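Side-chain contacts in hypothetical protein PH0226 (Pyrococcus horikoshii, PDB 1VE3), which binds S-adenosylmethionine and is probably a methyltransferase that uses it as methyl donor, its substrate being unknown: residues F52-L55 against L56-Y59; M72-K75 against A76-A80. All blocks are in the same frame, centred on the assembly; numbering follows the deposited sequence.

In the fold
Contact 1 lies along helix 51-58 and runs on to Tyr59; contact 2, later in the chain, lies within helix 70-82 of the same Rossmann-like methyltransferase domain. Strand 62-67 comes between them in the chain, so they belong to successive beta-alpha-beta units of the mixed sheet, 41-45 to 62-67 and then 62-67 to 88-91. Their centres are about 14 Å apart, and the helices touch directly: the ring of Phe54 packs on Tyr79 and Ala80, with its CZ 3.5 Å from Ala80 N. Each contact also reaches the cofactor, since Phe52 and Met72 both touch the bound S-adenosylmethionine. The two units thus contribute to one cofactor pocket.

Contact 1 (F52-L55 against L56-Y59); sequences FSFL and LEDY
Leu55 and Tyr59, one helical turn apart, lie side by side and point the same way. The leucine branch CD1 does the touching, 3.6 Å from Tyr59 CE2. Leu55 CG stands anti to the backbone N (chi1 175°), which carries the isobutyl group along the helix toward the tyrosine. The same flank of the ring meets the backbone: Leu55 O lies at the ring edge, near its plane, 3.2 Å from Tyr59 CD2. That carbonyl also receives two weak bonds, from Asp58 N and Tyr59 N. Tyr59 N has a shorter bond to Leu56 O, 2.9 Å, reaching back three residues. Across the dimer interface, Arg188 of the second subunit makes a cation-pi contact with Tyr59.

Glu57 N reaches Ser53 O at 2.8 Å, almost in line with the C=O, whereas Leu56 N approaches Phe52 O from above the carbonyl plane. The Asp58 carboxylate folds back beside its own backbone N (chi1 -57°), bringing OD2 to 3.0 Å from Phe54 O. Two acceptors face each other there, and Phe54 O is already bonded by Asp58 N. Glu57 reaches back the other way, its OE1 at the edge of the Phe54 ring, 4.3 Å from CD1, while OE2 is held by Ser85 OG and Asn86 N.

This is the helix of a beta-alpha-beta unit, following strand 41-45 and leading to strand 62-67. Phe52 packs on Ile108 and Ile110 of strand 104-110 and touches the bound S-adenosylmethionine. Ser53 OG bonds to Asp44 of strand 41-45, and Leu56 packs on Val42 there and on Ile108. Helix 19-34 covers another flank, where Leu55 meets Ile25 and Tyr59 OH bonds to Glu29.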
ATOM      1  N   PHE A  52       9.427   2.998   7.349  1.00 31.49           N
ATOM      2  CA  PHE A  52       9.516   2.003   8.414  1.00 33.14           C
ATOM      3  C   PHE A  52       9.978   2.609   9.732  1.00 33.28           C
ATOM      4  O   PHE A  52       9.801   2.014  10.788  1.00 32.04           O
ATOM      5  CB  PHE A  52      10.423   0.845   7.978  1.00 30.76           C
ATOM      6  CG  PHE A  52       9.772  -0.076   6.994  1.00 30.13           C
ATOM      7  CD1 PHE A  52       8.925  -1.087   7.428  1.00 29.83           C
ATOM      8  CD2 PHE A  52       9.940   0.114   5.628  1.00 30.65           C
ATOM      9  CE1 PHE A  52       8.250  -1.897   6.516  1.00 30.10           C
ATOM     10  CE2 PHE A  52       9.268  -0.695   4.705  1.00 30.80           C
ATOM     11  CZ  PHE A  52       8.424  -1.698   5.153  1.00 28.67           C
ATOM     12  N   SER A  53      10.561   3.797   9.667  1.00 35.06           N
ATOM     13  CA  SER A  53      11.002   4.469  10.877  1.00 37.94           C
ATOM     14  C   SER A  53       9.755   4.922  11.641  1.00 38.69           C
ATOM     15  O   SER A  53       9.572   4.578  12.805  1.00 39.08           O
ATOM     16  CB  SER A  53      11.882   5.670  10.527  1.00 37.88           C
ATOM     17  OG  SER A  53      13.112   5.246   9.968  1.00 35.99           O
ATOM     18  N   PHE A  54       8.892   5.680  10.969  1.00 38.80           N
ATOM     19  CA  PHE A  54       7.664   6.166  11.584  1.00 37.80           C
ATOM     20  C   PHE A  54       6.867   4.999  12.153  1.00 39.38           C
ATOM     21  O   PHE A  54       6.293   5.097  13.236  1.00 38.71           O
ATOM     22  CB  PHE A  54       6.828   6.935  10.558  1.00 35.13           C
ATOM     23  CG  PHE A  54       7.569   8.070   9.915  1.00 33.45           C
ATOM     24  CD1 PHE A  54       8.263   8.990  10.699  1.00 32.89           C
ATOM     25  CD2 PHE A  54       7.616   8.200   8.531  1.00 34.22           C
ATOM     26  CE1 PHE A  54       8.997  10.013  10.118  1.00 30.78           C
ATOM     27  CE2 PHE A  54       8.350   9.226   7.935  1.00 33.33           C
ATOM     28  CZ  PHE A  54       9.044  10.135   8.733  1.00 33.40           C
ATOM     29  N   LEU A  55       6.835   3.889  11.428  1.00 40.59           N
ATOM     30  CA  LEU A  55       6.107   2.718  11.907  1.00 43.39           C
ATOM     31  C   LEU A  55       6.654   2.250  13.259  1.00 44.97           C
ATOM     32  O   LEU A  55       5.889   2.009  14.195  1.00 45.00           O
ATOM     33  CB  LEU A  55       6.209   1.573  10.903  1.00 45.05           C
ATOM     34  CG  LEU A  55       5.589   0.263  11.378  1.00 46.28           C
ATOM     35  CD1 LEU A  55       4.091   0.451  11.540  1.00 45.81           C
ATOM     36  CD2 LEU A  55       5.893  -0.847  10.380  1.00 46.85           C
ATOM     37  N   LEU A  56       7.975   2.114  13.359  1.00 44.21           N
ATOM     38  CA  LEU A  56       8.593   1.669  14.606  1.00 46.18           C
ATOM     39  C   LEU A  56       8.430   2.705  15.706  1.00 46.52           C
ATOM     40  O   LEU A  56       8.188   2.360  16.863  1.00 45.90           O
ATOM     41  CB  LEU A  56      10.083   1.366  14.405  1.00 46.31           C
ATOM     42  CG  LEU A  56      10.461   0.112  13.606  1.00 47.09           C
ATOM     43  CD1 LEU A  56      11.968  -0.124  13.721  1.00 47.85           C
ATOM     44  CD2 LEU A  56       9.703  -1.096  14.143  1.00 45.85           C
ATOM     45  N   GLU A  57       8.569   3.975  15.343  1.00 47.12           N
ATOM     46  CA  GLU A  57       8.423   5.060  16.304  1.00 49.62           C
ATOM     47  C   GLU A  57       7.048   5.028  16.969  1.00 50.62           C
ATOM     48  O   GLU A  57       6.921   5.345  18.150  1.00 52.09           O
ATOM     49  CB  GLU A  57       8.613   6.412  15.620  1.00 49.88           C
ATOM     50  CG  GLU A  57       8.357   7.591  16.545  1.00 51.42           C
ATOM     51  CD  GLU A  57       8.190   8.893  15.795  1.00 51.92           C
ATOM     52  OE1 GLU A  57       7.291   8.965  14.930  1.00 52.40           O
ATOM     53  OE2 GLU A  57       8.950   9.846  16.070  1.00 53.66           O
ATOM     54  N   ASP A  58       6.020   4.647  16.216  1.00 51.43           N
ATOM     55  CA  ASP A  58       4.667   4.589  16.765  1.00 52.23           C
ATOM     56  C   ASP A  58       4.479   3.376  17.666  1.00 52.34           C
ATOM     57  O   ASP A  58       3.550   3.328  18.472  1.00 52.31           O
ATOM     58  CB  ASP A  58       3.626   4.552  15.643  1.00 52.55           C
ATOM     59  CG  ASP A  58       3.745   5.730  14.700  1.00 53.78           C
ATOM     60  OD1 ASP A  58       4.190   6.812  15.145  1.00 53.39           O
ATOM     61  OD2 ASP A  58       3.382   5.577  13.513  1.00 55.50           O
ATOM     62  N   TYR A  59       5.359   2.392  17.520  1.00 52.68           N
ATOM     63  CA  TYR A  59       5.291   1.186  18.333  1.00 52.68           C
ATOM     64  C   TYR A  59       6.115   1.352  19.604  1.00 51.47           C
ATOM     65  O   TYR A  59       6.304   0.404  20.368  1.00 50.60           O
ATOM     66  CB  TYR A  59       5.788  -0.016  17.532  1.00 54.72           C
ATOM     67  CG  TYR A  59       4.697  -0.732  16.773  1.00 57.85           C
ATOM     68  CD1 TYR A  59       3.765  -1.526  17.440  1.00 58.79           C
ATOM     69  CD2 TYR A  59       4.598  -0.624  15.390  1.00 58.94           C
ATOM     70  CE1 TYR A  59       2.765  -2.198  16.749  1.00 61.11           C
ATOM     71  CE2 TYR A  59       3.601  -1.290  14.686  1.00 61.44           C
ATOM     72  CZ  TYR A  59       2.688  -2.078  15.371  1.00 62.61           C
ATOM     73  OH  TYR A  59       1.711  -2.760  14.674  1.00 62.91           O
TER

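Contact 2 (M72-K75 against A76-A80)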
HETATM    1  N   MSE A  72      16.400  11.525  -0.465  1.00 38.88           N
HETATM    2  CA  MSE A  72      15.630  10.618   0.382  1.00 38.77           C
HETATM    3  C   MSE A  72      15.481  11.231   1.768  1.00 36.60           C
HETATM    4  O   MSE A  72      14.389  11.275   2.325  1.00 35.42           O
HETATM    5  CB  MSE A  72      16.340   9.263   0.495  1.00 40.16           C
HETATM    6  CG  MSE A  72      16.343   8.450  -0.795  1.00 42.20           C
HETATM    7 SE   MSE A  72      14.559   7.943  -1.338  1.00 44.21          SE
HETATM    8  CE  MSE A  72      14.461   8.987  -2.965  1.00 46.19           C
ATOM      9  N   ILE A  73      16.597  11.702   2.311  1.00 34.46           N
ATOM     10  CA  ILE A  73      16.619  12.311   3.631  1.00 35.48           C
ATOM     11  C   ILE A  73      15.774  13.582   3.689  1.00 36.79           C
ATOM     12  O   ILE A  73      15.070  13.817   4.672  1.00 36.53           O
ATOM     13  CB  ILE A  73      18.073  12.623   4.057  1.00 34.39           C
ATOM     14  CG1 ILE A  73      18.863  11.313   4.169  1.00 33.62           C
ATOM     15  CG2 ILE A  73      18.091  13.356   5.395  1.00 34.97           C
ATOM     16  CD1 ILE A  73      18.289  10.332   5.183  1.00 31.22           C
ATOM     17  N   ARG A  74      15.831  14.393   2.637  1.00 39.10           N
ATOM     18  CA  ARG A  74      15.045  15.621   2.597  1.00 43.00           C
ATOM     19  C   ARG A  74      13.550  15.303   2.690  1.00 43.37           C
ATOM     20  O   ARG A  74      12.829  15.920   3.471  1.00 44.05           O
ATOM     21  CB  ARG A  74      15.331  16.410   1.314  1.00 44.98           C
ATOM     22  CG  ARG A  74      14.698  17.806   1.301  1.00 47.82           C
ATOM     23  CD  ARG A  74      15.079  18.604   0.059  1.00 50.98           C
ATOM     24  NE  ARG A  74      14.733  17.903  -1.176  1.00 55.07           N
ATOM     25  CZ  ARG A  74      15.611  17.289  -1.963  1.00 56.86           C
ATOM     26  NH1 ARG A  74      16.904  17.288  -1.657  1.00 57.60           N
ATOM     27  NH2 ARG A  74      15.194  16.658  -3.053  1.00 58.01           N
ATOM     28  N   LYS A  75      13.086  14.340   1.899  1.00 43.46           N
ATOM     29  CA  LYS A  75      11.676  13.962   1.938  1.00 43.94           C
ATOM     30  C   LYS A  75      11.319  13.361   3.294  1.00 42.58           C
ATOM     31  O   LYS A  75      10.230  13.589   3.820  1.00 41.86           O
ATOM     32  CB  LYS A  75      11.344  12.938   0.846  1.00 45.55           C
ATOM     33  CG  LYS A  75      11.005  13.494  -0.524  1.00 48.90           C
ATOM     34  CD  LYS A  75      10.493  12.364  -1.429  1.00 50.18           C
ATOM     35  CE  LYS A  75      10.340  12.814  -2.874  1.00 52.75           C
ATOM     36  NZ  LYS A  75       9.911  11.698  -3.767  1.00 52.48           N
ATOM     37  N   ALA A  76      12.241  12.587   3.855  1.00 42.03           N
ATOM     38  CA  ALA A  76      12.017  11.942   5.141  1.00 41.60           C
ATOM     39  C   ALA A  76      11.662  12.989   6.188  1.00 42.15           C
ATOM     40  O   ALA A  76      10.692  12.835   6.927  1.00 40.13           O
ATOM     41  CB  ALA A  76      13.263  11.168   5.569  1.00 38.77           C
ATOM     42  N   ARG A  77      12.452  14.055   6.236  1.00 42.56           N
ATOM     43  CA  ARG A  77      12.233  15.130   7.191  1.00 45.19           C
ATOM     44  C   ARG A  77      10.868  15.789   7.036  1.00 46.24           C
ATOM     45  O   ARG A  77      10.194  16.063   8.030  1.00 47.50           O
ATOM     46  CB  ARG A  77      13.361  16.153   7.070  1.00 45.06           C
ATOM     47  CG  ARG A  77      14.650  15.631   7.686  1.00 47.75           C
ATOM     48  CD  ARG A  77      15.885  16.397   7.268  1.00 47.59           C
ATOM     49  NE  ARG A  77      17.058  15.845   7.938  1.00 46.98           N
ATOM     50  CZ  ARG A  77      18.315  16.064   7.565  1.00 46.95           C
ATOM     51  NH1 ARG A  77      18.578  16.827   6.514  1.00 45.19           N
ATOM     52  NH2 ARG A  77      19.309  15.509   8.247  1.00 46.71           N
ATOM     53  N   GLU A  78      10.449  16.036   5.799  1.00 47.04           N
ATOM     54  CA  GLU A  78       9.141  16.641   5.565  1.00 47.97           C
ATOM     55  C   GLU A  78       8.037  15.705   6.048  1.00 47.75           C
ATOM     56  O   GLU A  78       7.022  16.159   6.577  1.00 47.61           O
ATOM     57  CB  GLU A  78       8.954  16.951   4.084  1.00 49.34           C
ATOM     58  CG  GLU A  78       9.959  17.956   3.561  1.00 53.10           C
ATOM     59  CD  GLU A  78       9.814  18.202   2.080  1.00 54.90           C
ATOM     60  OE1 GLU A  78       8.724  18.641   1.653  1.00 56.79           O
ATOM     61  OE2 GLU A  78      10.791  17.956   1.343  1.00 56.05           O
ATOM     62  N   TYR A  79       8.229  14.399   5.861  1.00 46.89           N
ATOM     63  CA  TYR A  79       7.234  13.431   6.318  1.00 47.39           C
ATOM     64  C   TYR A  79       7.190  13.436   7.836  1.00 48.08           C
ATOM     65  O   TYR A  79       6.123  13.335   8.438  1.00 47.73           O
ATOM     66  CB  TYR A  79       7.562  12.017   5.827  1.00 45.83           C
ATOM     67  CG  TYR A  79       7.104  11.737   4.413  1.00 45.86           C
ATOM     68  CD1 TYR A  79       5.762  11.890   4.053  1.00 44.79           C
ATOM     69  CD2 TYR A  79       8.003  11.314   3.436  1.00 44.42           C
ATOM     70  CE1 TYR A  79       5.328  11.626   2.753  1.00 44.33           C
ATOM     71  CE2 TYR A  79       7.580  11.048   2.133  1.00 44.74           C
ATOM     72  CZ  TYR A  79       6.241  11.206   1.798  1.00 44.77           C
ATOM     73  OH  TYR A  79       5.812  10.933   0.515  1.00 42.50           O
ATOM     74  N   ALA A  80       8.364  13.550   8.449  1.00 49.49           N
ATOM     75  CA  ALA A  80       8.472  13.573   9.901  1.00 50.35           C
ATOM     76  C   ALA A  80       7.808  14.837  10.431  1.00 51.55           C
ATOM     77  O   ALA A  80       7.177  14.826  11.489  1.00 50.50           O
ATOM     78  CB  ALA A  80       9.937  13.534  10.316  1.00 49.82           C
TER
HETATM   79  O   HOH W   1       7.537  11.741  -2.250  1.00 49.39           O
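Ile73 CG2 sits over the centre of one face of the Arg77 guanidinium, 3.5 Å above its plane, in helix 70-82 of the Rossmann-like methyltransferase fold. The two side chains cross obliquely. The arginine runs extended from CG to NE, which lays its flat end across the methyl, and NH2 bonds to Phe89 O of strand 88-91. A second flat pair, Arg74 and Glu78, lies side by side with planes 40° apart; Arg74 NE and Glu78 OE2 stay 4.7 Å from each other, and the guanidinium instead forms a salt bridge with Asp71.

The Tyr79 ring approaches Lys75 O obliquely, CD2 at 3.2 Å, while that oxygen accepts a bond from Tyr79 N. Tyr79 also packs on Glu173 of the second subunit. With an alanine in place of Tyr79, a gap is likely to open beside Phe54, and the lysine-bound water would probably lose its weak second partner. Facing the cofactor, Met72, present as selenomethionine, touches the bound S-adenosylmethionine. Lys75, extended beyond CG, carries NZ to a water that accepts its bond at 2.8 Å and lies 3.4 Å from Tyr79 OH.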